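Local coordinates for protein putative branched-chain amino acid aminotransferase IlvE (Streptococcus mutans, PDB 4DQN) that probably catalyses the reversible, pyridoxal-phosphate-dependent transfer of an amino group between leucine, isoleucine or valine and 2-oxoglutarate, at residues A[59-63]-A[188-193]; A[81-85]-A[248-254]; A[209-213]-A[223-227]. All blocks are in the same frame, centred on the assembly; numbering follows the deposited sequence.

How the contacts relate
The three contacts lie close together near the centre of the subunit, 8 to 13 Å from the centre of the chain, their own centres about 13 Å (1 to 2), 15 Å (1 to 3) and 17 Å (2 to 3) apart. Contacts 1 and 2 interlock in sequence, since 59-63 and 81-85 both precede 188-193 and 248-254; contact 3 is nested inside the loop that contact 2 closes. E62 joins contacts 1 and 2 through R85 and N82, E224 joins contact 3 to L248, and Y193 packs on S227. Contact 1 starts from the seven-strand antiparallel sheet. Contacts 1 and 2 touch at K188, the predicted cofactor lysine, and R85; contact 3 lies next to them, a hairpin of the mixed sheet.

Contact 1. Residues A[59-63]-A[188-193]; sequences EAFEG and KVGGNY
K188 and Y193 approach the ring of F61 from two directions. Methylene CG of K188 lies over the ring face, 4.2 Å from its centroid and only 10° off the ring normal, which meets the geometry of a CH-pi contact. Farther out along the lysine, CE reaches CE1 of F61 at 3.5 Å. Y193 meets the ring near its edge: CZ of F61 sits 3.4 Å from CZ of Y193, the ring planes are inclined at 54°, and the arrangement is therefore oblique. With CG of F61 between the backbone N and the carbonyl carbon, the ring swings toward 188-193. The lysine chain is extended up to CE and turns only at its last torsion, where K188 NZ donates to Y193 OH at 2.7 Å. NZ is thus bonded to the tyrosine hydroxyl while the methylenes lie against F61.

Backbone contacts set the spacing beneath these groups. F61 N donates to K188 O at 3.2 Å, and the 159° angle at the hydrogen marks a fairly straight bond. Two residues before F61, E59 O faces V189 CG1 at 3.3 Å and is buried without a polar partner in the model. The carboxylate of E59 comes down on the start of helix 190-205, OE1 lying 3.2 Å from CA of G190, which has no side chain to hold it off; the same OE1 takes a weak hydrogen bond from G57 N of the second subunit.

In the next shell, T89 accepts the K188 backbone N-H, and Y56 of the second subunit meets the Y193 ring obliquely. K188 is the predicted cofactor-attachment lysine of this class-IV aminotransferase, and here, with no cofactor bonded to it, it lies in a loop before helix 190-205, packed against strand 59-68 of the antiparallel sheet.

Contact 2. Residues A[81-85]-A[248-254]; sequences MNAER and LPSVTKY
R85 and V251 carry much of this junction between helix 79-92 and the start of helix 251-262. The arginine leaves its helix extended, CG anti to the backbone N (chi1 -176°), and bends at chi3 (66°). That bend turns the guanidinium across the loop, where NH1 donates to P249 O at 3.0 Å. The bond is bent: the angle at the hydrogen is 145°, and the donor stands above the carbonyl plane instead of following a lone pair. V251 CG2 lies over one face of the guanidinium, 4.4 Å from CZ of R85, while L248 CD2 approaches NH1 of R85 obliquely at 3.5 Å.

The apolar half is centred on the two methyls of V251. CG1 lies 3.8 Å from CB of M81, and CG2 is almost equally close to that CB while also touching ND2 of N82 at 3.9 Å. M81 bends at its second and third torsions, which carries its terminal methyl CE to CD2 of Y254 at 4.0 Å, the two side chains crossing at about a right angle. Helix 251-262 is capped by S250, the N-cap residue, whose OG accepts from K253 N at 2.9 Å.

R85 NE and N82 ND2 both go to E62, the first in a salt bridge and the second in a hydrogen bond, and K188 packs against R85. The chemistry thus restrains the arginine from two directions: NH1 on the P249 carbonyl and NE on E62 OE2 hold the rotation of the guanidinium, while V251 CG2 covers one of its faces.

Contact 3. Residues A[209-213]-A[223-227]; sequences SDVIY and EEVGS
I212 and V225 run alongside each other in the antiparallel beta hairpin of strands 211-214 and 222-225. This is the tightly packed part: CG1 of I212 is 3.7 Å from CG1 of V225, in a non-hydrogen-bonded pair whose CA atoms are 4.3 Å apart, and F170 of the adjoining strand 168-172 touches both side chains. The segment axes run at 168° to one another, nearly antiparallel.

Around this pair the strands are irregular. Two residues, E223 and E224, stand opposite Y213, forming a classic beta bulge, and they divide the tyrosine backbone between them: E223 N donates to Y213 O, and E224 O accepts from Y213 N, each at 2.9 Å. The glutamate side chains are held elsewhere, E223 by S244 and S246, E224 by L248 N. On the opposite side of the strand from I212, V211 CG1 sits 3.4 Å above the centre of the Y213 ring, and the ring also touches S196 and P199 of helix 190-205.

The looser side is confined to D210, which is partly exposed. Its neighbour across the hairpin, G226, is itself buried; the chain turns there with positive phi (60°), and G226 N still reaches V211 O at 2.9 Å. D210 divides its carboxylate: OD1 accepts from V211 N, while OD2 meets G226 only through CA, the D210 OD2 to G226 CA distance being 3.3 Å.

Contact 1. Residues A[59-63]-A[188-193]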
loop_
_atom_site.group_PDB
_atom_site.type_symbol
_atom_site.label_atom_id
_atom_site.label_comp_id
_atom_site.label_asym_id
_atom_site.label_seq_id
_atom_site.Cartn_x
_atom_site.Cartn_y
_atom_site.Cartn_z
ATOM N N GLU A 59 3.968 4.501 -4.216
ATOM C CA GLU A 59 3.124 4.928 -5.329
ATOM C C GLU A 59 2.057 5.886 -4.815
ATOM O O GLU A 59 1.643 5.808 -3.649
ATOM C CB GLU A 59 2.453 3.701 -5.953
ATOM C CG GLU A 59 1.576 2.946 -4.952
ATOM C CD GLU A 59 1.016 1.660 -5.497
ATOM O OE1 GLU A 59 -0.170 1.360 -5.216
ATOM O OE2 GLU A 59 1.755 0.931 -6.198
ATOM N N ALA A 60 1.623 6.793 -5.688
ATOM C CA ALA A 60 0.610 7.768 -5.338
ATOM C C ALA A 60 -0.110 8.189 -6.599
ATOM O O ALA A 60 0.438 8.096 -7.705
ATOM C CB ALA A 60 1.254 8.980 -4.685
ATOM N N PHE A 61 -1.341 8.659 -6.451
ATOM C CA PHE A 61 -2.053 9.128 -7.623
ATOM C C PHE A 61 -2.935 10.317 -7.295
ATOM O O PHE A 61 -3.115 10.667 -6.131
ATOM C CB PHE A 61 -2.841 7.991 -8.292
ATOM C CG PHE A 61 -4.047 7.523 -7.509
ATOM C CD1 PHE A 61 -5.305 8.084 -7.736
ATOM C CD2 PHE A 61 -3.930 6.503 -6.584
ATOM C CE1 PHE A 61 -6.422 7.638 -7.031
ATOM C CE2 PHE A 61 -5.039 6.052 -5.872
ATOM C CZ PHE A 61 -6.285 6.619 -6.093
ATOM N N GLU A 62 -3.428 10.963 -8.343
ATOM C CA GLU A 62 -4.403 12.026 -8.209
ATOM C C GLU A 62 -5.555 11.757 -9.158
ATOM O O GLU A 62 -5.532 10.793 -9.946
ATOM C CB GLU A 62 -3.767 13.384 -8.502
ATOM C CG GLU A 62 -3.155 14.010 -7.272
ATOM C CD GLU A 62 -4.200 14.324 -6.211
ATOM O OE1 GLU A 62 -5.365 14.624 -6.577
ATOM O OE2 GLU A 62 -3.851 14.284 -5.007
ATOM N N GLY A 63 -6.576 12.595 -9.055
ATOM C CA GLY A 63 -7.733 12.492 -9.919
ATOM C C GLY A 63 -8.320 13.877 -10.057
ATOM O O GLY A 63 -8.577 14.550 -9.052
ATOM N N LYS A 188 -2.769 10.101 -0.653
ATOM C CA LYS A 188 -3.469 9.354 -1.703
ATOM C C LYS A 188 -2.552 8.277 -2.285
ATOM O O LYS A 188 -1.986 8.446 -3.374
ATOM C CB LYS A 188 -3.946 10.304 -2.810
ATOM C CG LYS A 188 -5.142 9.796 -3.624
ATOM C CD LYS A 188 -5.808 10.967 -4.337
ATOM C CE LYS A 188 -7.005 10.526 -5.159
ATOM N NZ LYS A 188 -8.086 9.936 -4.314
ATOM N N VAL A 189 -2.407 7.170 -1.556
ATOM C CA VAL A 189 -1.492 6.106 -1.964
ATOM C C VAL A 189 -2.213 4.765 -2.077
ATOM O O VAL A 189 -3.193 4.508 -1.369
ATOM C CB VAL A 189 -0.298 5.977 -0.988
ATOM C CG1 VAL A 189 0.470 7.271 -0.939
ATOM C CG2 VAL A 189 -0.785 5.623 0.417
ATOM N N GLY A 190 -1.718 3.912 -2.965
ATOM C CA GLY A 190 -2.319 2.608 -3.191
ATOM C C GLY A 190 -2.569 1.765 -1.951
ATOM O O GLY A 190 -3.545 1.000 -1.903
ATOM N N GLY A 191 -1.702 1.886 -0.946
ATOM C CA GLY A 191 -1.828 1.057 0.246
ATOM C C GLY A 191 -3.180 1.203 0.941
ATOM O O GLY A 191 -3.749 0.221 1.436
ATOM N N ASN A 192 -3.698 2.431 0.977
ATOM C CA ASN A 192 -4.995 2.694 1.593
ATOM C C ASN A 192 -6.094 2.011 0.807
ATOM O O ASN A 192 -7.062 1.518 1.379
ATOM C CB ASN A 192 -5.295 4.202 1.636
ATOM C CG ASN A 192 -4.237 4.990 2.381
ATOM O OD1 ASN A 192 -3.460 4.425 3.159
ATOM N ND2 ASN A 192 -4.203 6.309 2.151
ATOM N N TYR A 193 -5.953 2.001 -0.514
ATOM C CA TYR A 193 -6.983 1.427 -1.371
ATOM C C TYR A 193 -6.978 -0.096 -1.329
ATOM O O TYR A 193 -8.045 -0.732 -1.330
ATOM C CB TYR A 193 -6.837 1.951 -2.801
ATOM C CG TYR A 193 -7.258 3.400 -2.942
ATOM C CD1 TYR A 193 -6.399 4.432 -2.581
ATOM C CD2 TYR A 193 -8.514 3.737 -3.435
ATOM C CE1 TYR A 193 -6.774 5.759 -2.705
ATOM C CE2 TYR A 193 -8.899 5.071 -3.569
ATOM C CZ TYR A 193 -8.021 6.073 -3.196
ATOM O OH TYR A 193 -8.382 7.407 -3.327
#

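Contact 2. Residues A[81-85]-A[248-254]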
loop_
_atom_site.group_PDB
_atom_site.type_symbol
_atom_site.label_atom_id
_atom_site.label_comp_id
_atom_site.label_asym_id
_atom_site.label_seq_id
_atom_site.Cartn_x
_atom_site.Cartn_y
_atom_site.Cartn_z
ATOM N N MET A 81 -4.693 22.541 -6.371
ATOM C CA MET A 81 -4.991 21.800 -5.143
ATOM C C MET A 81 -4.572 20.339 -5.245
ATOM O O MET A 81 -4.007 19.782 -4.301
ATOM C CB MET A 81 -6.483 21.892 -4.799
ATOM C CG MET A 81 -6.954 23.295 -4.441
ATOM S SD MET A 81 -6.241 23.975 -2.926
ATOM C CE MET A 81 -7.218 23.064 -1.725
ATOM N N ASN A 82 -4.842 19.709 -6.386
ATOM C CA ASN A 82 -4.341 18.350 -6.619
ATOM C C ASN A 82 -2.813 18.261 -6.580
ATOM O O ASN A 82 -2.247 17.283 -6.076
ATOM C CB ASN A 82 -4.852 17.824 -7.961
ATOM C CG ASN A 82 -6.357 17.799 -8.026
ATOM O OD1 ASN A 82 -6.988 18.774 -8.449
ATOM N ND2 ASN A 82 -6.951 16.688 -7.592
ATOM N N ALA A 83 -2.145 19.268 -7.136
ATOM C CA ALA A 83 -0.689 19.270 -7.166
ATOM C C ALA A 83 -0.120 19.350 -5.755
ATOM O O ALA A 83 0.873 18.692 -5.438
ATOM C CB ALA A 83 -0.173 20.447 -8.017
ATOM N N GLU A 84 -0.736 20.176 -4.913
ATOM C CA GLU A 84 -0.248 20.379 -3.554
ATOM C C GLU A 84 -0.515 19.142 -2.715
ATOM O O GLU A 84 0.310 18.757 -1.882
ATOM C CB GLU A 84 -0.872 21.644 -2.940
ATOM C CG GLU A 84 -0.415 22.916 -3.671
ATOM C CD GLU A 84 -1.030 24.212 -3.139
ATOM O OE1 GLU A 84 -1.909 24.151 -2.242
ATOM O OE2 GLU A 84 -0.627 25.293 -3.632
ATOM N N ARG A 85 -1.652 18.496 -2.956
ATOM C CA ARG A 85 -1.948 17.247 -2.260
ATOM C C ARG A 85 -0.974 16.136 -2.661
ATOM O O ARG A 85 -0.523 15.356 -1.806
ATOM C CB ARG A 85 -3.405 16.818 -2.482
ATOM C CG ARG A 85 -3.773 15.561 -1.692
ATOM C CD ARG A 85 -5.262 15.245 -1.738
ATOM N NE ARG A 85 -5.720 14.880 -3.081
ATOM C CZ ARG A 85 -6.984 14.577 -3.388
ATOM N NH1 ARG A 85 -7.924 14.611 -2.451
ATOM N NH2 ARG A 85 -7.314 14.244 -4.636
ATOM N N LEU A 248 -8.081 11.419 4.030
ATOM C CA LEU A 248 -7.651 12.099 2.811
ATOM C C LEU A 248 -8.492 13.355 2.595
ATOM O O LEU A 248 -9.706 13.268 2.428
ATOM C CB LEU A 248 -7.812 11.192 1.590
ATOM C CG LEU A 248 -7.509 11.921 0.275
ATOM C CD1 LEU A 248 -6.110 11.585 -0.188
ATOM C CD2 LEU A 248 -8.533 11.605 -0.807
ATOM N N PRO A 249 -7.848 14.529 2.580
ATOM C CA PRO A 249 -8.596 15.773 2.364
ATOM C C PRO A 249 -8.933 15.987 0.881
ATOM O O PRO A 249 -8.031 16.283 0.089
ATOM C CB PRO A 249 -7.624 16.854 2.857
ATOM C CG PRO A 249 -6.238 16.223 2.790
ATOM C CD PRO A 249 -6.391 14.738 2.530
ATOM N N SER A 250 -10.205 15.838 0.507
ATOM C CA SER A 250 -10.584 15.968 -0.905
ATOM C C SER A 250 -10.705 17.430 -1.346
ATOM O O SER A 250 -11.061 18.312 -0.551
ATOM C CB SER A 250 -11.854 15.165 -1.234
ATOM O OG SER A 250 -13.042 15.900 -1.002
ATOM N N VAL A 251 -10.369 17.691 -2.605
ATOM C CA VAL A 251 -10.512 19.034 -3.174
ATOM C C VAL A 251 -11.994 19.416 -3.172
ATOM O O VAL A 251 -12.368 20.570 -2.936
ATOM C CB VAL A 251 -9.941 19.077 -4.601
ATOM C CG1 VAL A 251 -9.980 20.492 -5.158
ATOM C CG2 VAL A 251 -8.509 18.566 -4.608
ATOM N N THR A 252 -12.839 18.424 -3.410
ATOM C CA THR A 252 -14.283 18.637 -3.424
ATOM C C THR A 252 -14.786 19.112 -2.057
ATOM O O THR A 252 -15.592 20.042 -1.978
ATOM C CB THR A 252 -15.014 17.359 -3.871
ATOM O OG1 THR A 252 -14.405 16.879 -5.077
ATOM C CG2 THR A 252 -16.486 17.644 -4.160
ATOM N N LYS A 253 -14.283 18.505 -0.983
ATOM C CA LYS A 253 -14.665 18.919 0.371
ATOM C C LYS A 253 -14.296 20.363 0.681
ATOM O O LYS A 253 -15.110 21.114 1.225
ATOM C CB LYS A 253 -14.038 18.003 1.429
ATOM C CG LYS A 253 -14.031 18.659 2.805
ATOM C CD LYS A 253 -13.366 17.814 3.872
ATOM C CE LYS A 253 -11.856 17.949 3.864
ATOM N NZ LYS A 253 -11.277 17.070 4.932
ATOM N N TYR A 254 -13.073 20.762 0.342
ATOM C CA TYR A 254 -12.658 22.134 0.599
ATOM C C TYR A 254 -13.491 23.102 -0.219
ATOM O O TYR A 254 -13.885 24.163 0.275
ATOM C CB TYR A 254 -11.165 22.317 0.309
ATOM C CG TYR A 254 -10.305 21.686 1.373
ATOM C CD1 TYR A 254 -10.661 21.785 2.713
ATOM C CD2 TYR A 254 -9.165 20.964 1.043
ATOM C CE1 TYR A 254 -9.901 21.207 3.700
ATOM C CE2 TYR A 254 -8.390 20.374 2.030
ATOM C CZ TYR A 254 -8.769 20.500 3.358
ATOM O OH TYR A 254 -8.020 19.922 4.358
#

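Contact 3. Residues A[209-213]-A[223-227]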
loop_
_atom_site.group_PDB
_atom_site.type_symbol
_atom_site.label_atom_id
_atom_site.label_comp_id
_atom_site.label_asym_id
_atom_site.label_seq_id
_atom_site.Cartn_x
_atom_site.Cartn_y
_atom_site.Cartn_z
ATOM N N SER A 209 -23.402 0.512 -1.336
ATOM C CA SER A 209 -22.485 1.124 -2.296
ATOM C C SER A 209 -21.034 0.983 -1.866
ATOM O O SER A 209 -20.163 0.644 -2.667
ATOM C CB SER A 209 -22.811 2.607 -2.454
ATOM O OG SER A 209 -24.090 2.776 -3.018
ATOM N N ASP A 210 -20.783 1.255 -0.592
ATOM C CA ASP A 210 -19.431 1.215 -0.054
ATOM C C ASP A 210 -19.499 1.195 1.468
ATOM O O ASP A 210 -20.587 1.207 2.058
ATOM C CB ASP A 210 -18.632 2.435 -0.530
ATOM C CG ASP A 210 -17.143 2.154 -0.649
ATOM O OD1 ASP A 210 -16.639 1.233 0.041
ATOM O OD2 ASP A 210 -16.470 2.863 -1.426
ATOM N N VAL A 211 -18.329 1.154 2.093
ATOM C CA VAL A 211 -18.220 1.193 3.540
ATOM C C VAL A 211 -17.930 2.628 3.998
ATOM O O VAL A 211 -17.201 3.368 3.321
ATOM C CB VAL A 211 -17.126 0.183 4.032
ATOM C CG1 VAL A 211 -16.409 0.676 5.273
ATOM C CG2 VAL A 211 -17.739 -1.187 4.291
ATOM N N ILE A 212 -18.547 3.046 5.105
ATOM C CA ILE A 212 -18.115 4.255 5.807
ATOM C C ILE A 212 -17.204 3.807 6.949
ATOM O O ILE A 212 -17.602 3.005 7.795
ATOM C CB ILE A 212 -19.309 5.071 6.345
ATOM C CG1 ILE A 212 -20.089 5.690 5.182
ATOM C CG2 ILE A 212 -18.852 6.180 7.266
ATOM C CD1 ILE A 212 -21.349 6.425 5.630
ATOM N N TYR A 213 -15.968 4.292 6.942
ATOM C CA TYR A 213 -14.972 3.888 7.923
ATOM C C TYR A 213 -15.005 4.820 9.113
ATOM O O TYR A 213 -15.225 6.015 8.951
ATOM C CB TYR A 213 -13.573 3.930 7.298
ATOM C CG TYR A 213 -13.400 2.958 6.163
ATOM C CD1 TYR A 213 -13.635 3.345 4.850
ATOM C CD2 TYR A 213 -13.011 1.649 6.406
ATOM C CE1 TYR A 213 -13.483 2.455 3.811
ATOM C CE2 TYR A 213 -12.858 0.750 5.378
ATOM C CZ TYR A 213 -13.096 1.154 4.086
ATOM O OH TYR A 213 -12.945 0.243 3.067
ATOM N N GLU A 223 -14.787 8.791 9.576
ATOM C CA GLU A 223 -13.605 9.236 8.857
ATOM C C GLU A 223 -13.962 9.589 7.425
ATOM O O GLU A 223 -13.894 10.756 7.015
ATOM C CB GLU A 223 -12.558 8.129 8.838
ATOM C CG GLU A 223 -11.957 7.842 10.188
ATOM C CD GLU A 223 -10.597 8.457 10.360
ATOM O OE1 GLU A 223 -9.666 8.056 9.630
ATOM O OE2 GLU A 223 -10.459 9.346 11.225
ATOM N N GLU A 224 -14.327 8.569 6.657
ATOM C CA GLU A 224 -14.672 8.785 5.259
ATOM C C GLU A 224 -15.556 7.684 4.665
ATOM O O GLU A 224 -15.741 6.615 5.268
ATOM C CB GLU A 224 -13.407 9.016 4.410
ATOM C CG GLU A 224 -12.268 8.029 4.636
ATOM C CD GLU A 224 -10.972 8.494 3.982
ATOM O OE1 GLU A 224 -10.523 9.621 4.272
ATOM O OE2 GLU A 224 -10.407 7.738 3.168
ATOM N N VAL A 225 -16.094 7.977 3.480
ATOM C CA VAL A 225 -17.044 7.123 2.777
ATOM C C VAL A 225 -16.332 6.519 1.573
ATOM O O VAL A 225 -16.247 7.144 0.511
ATOM C CB VAL A 225 -18.239 7.957 2.294
ATOM C CG1 VAL A 225 -19.385 7.062 1.831
ATOM C CG2 VAL A 225 -18.703 8.911 3.402
ATOM N N GLY A 226 -15.821 5.300 1.741
ATOM C CA GLY A 226 -14.931 4.718 0.757
ATOM C C GLY A 226 -13.728 5.624 0.646
ATOM O O GLY A 226 -13.068 5.910 1.654
ATOM N N SER A 227 -13.458 6.110 -0.565
ATOM C CA SER A 227 -12.337 7.022 -0.776
ATOM C C SER A 227 -12.787 8.485 -0.787
ATOM O O SER A 227 -11.964 9.388 -0.986
ATOM C CB SER A 227 -11.608 6.684 -2.080
ATOM O OG SER A 227 -12.430 6.938 -3.206
#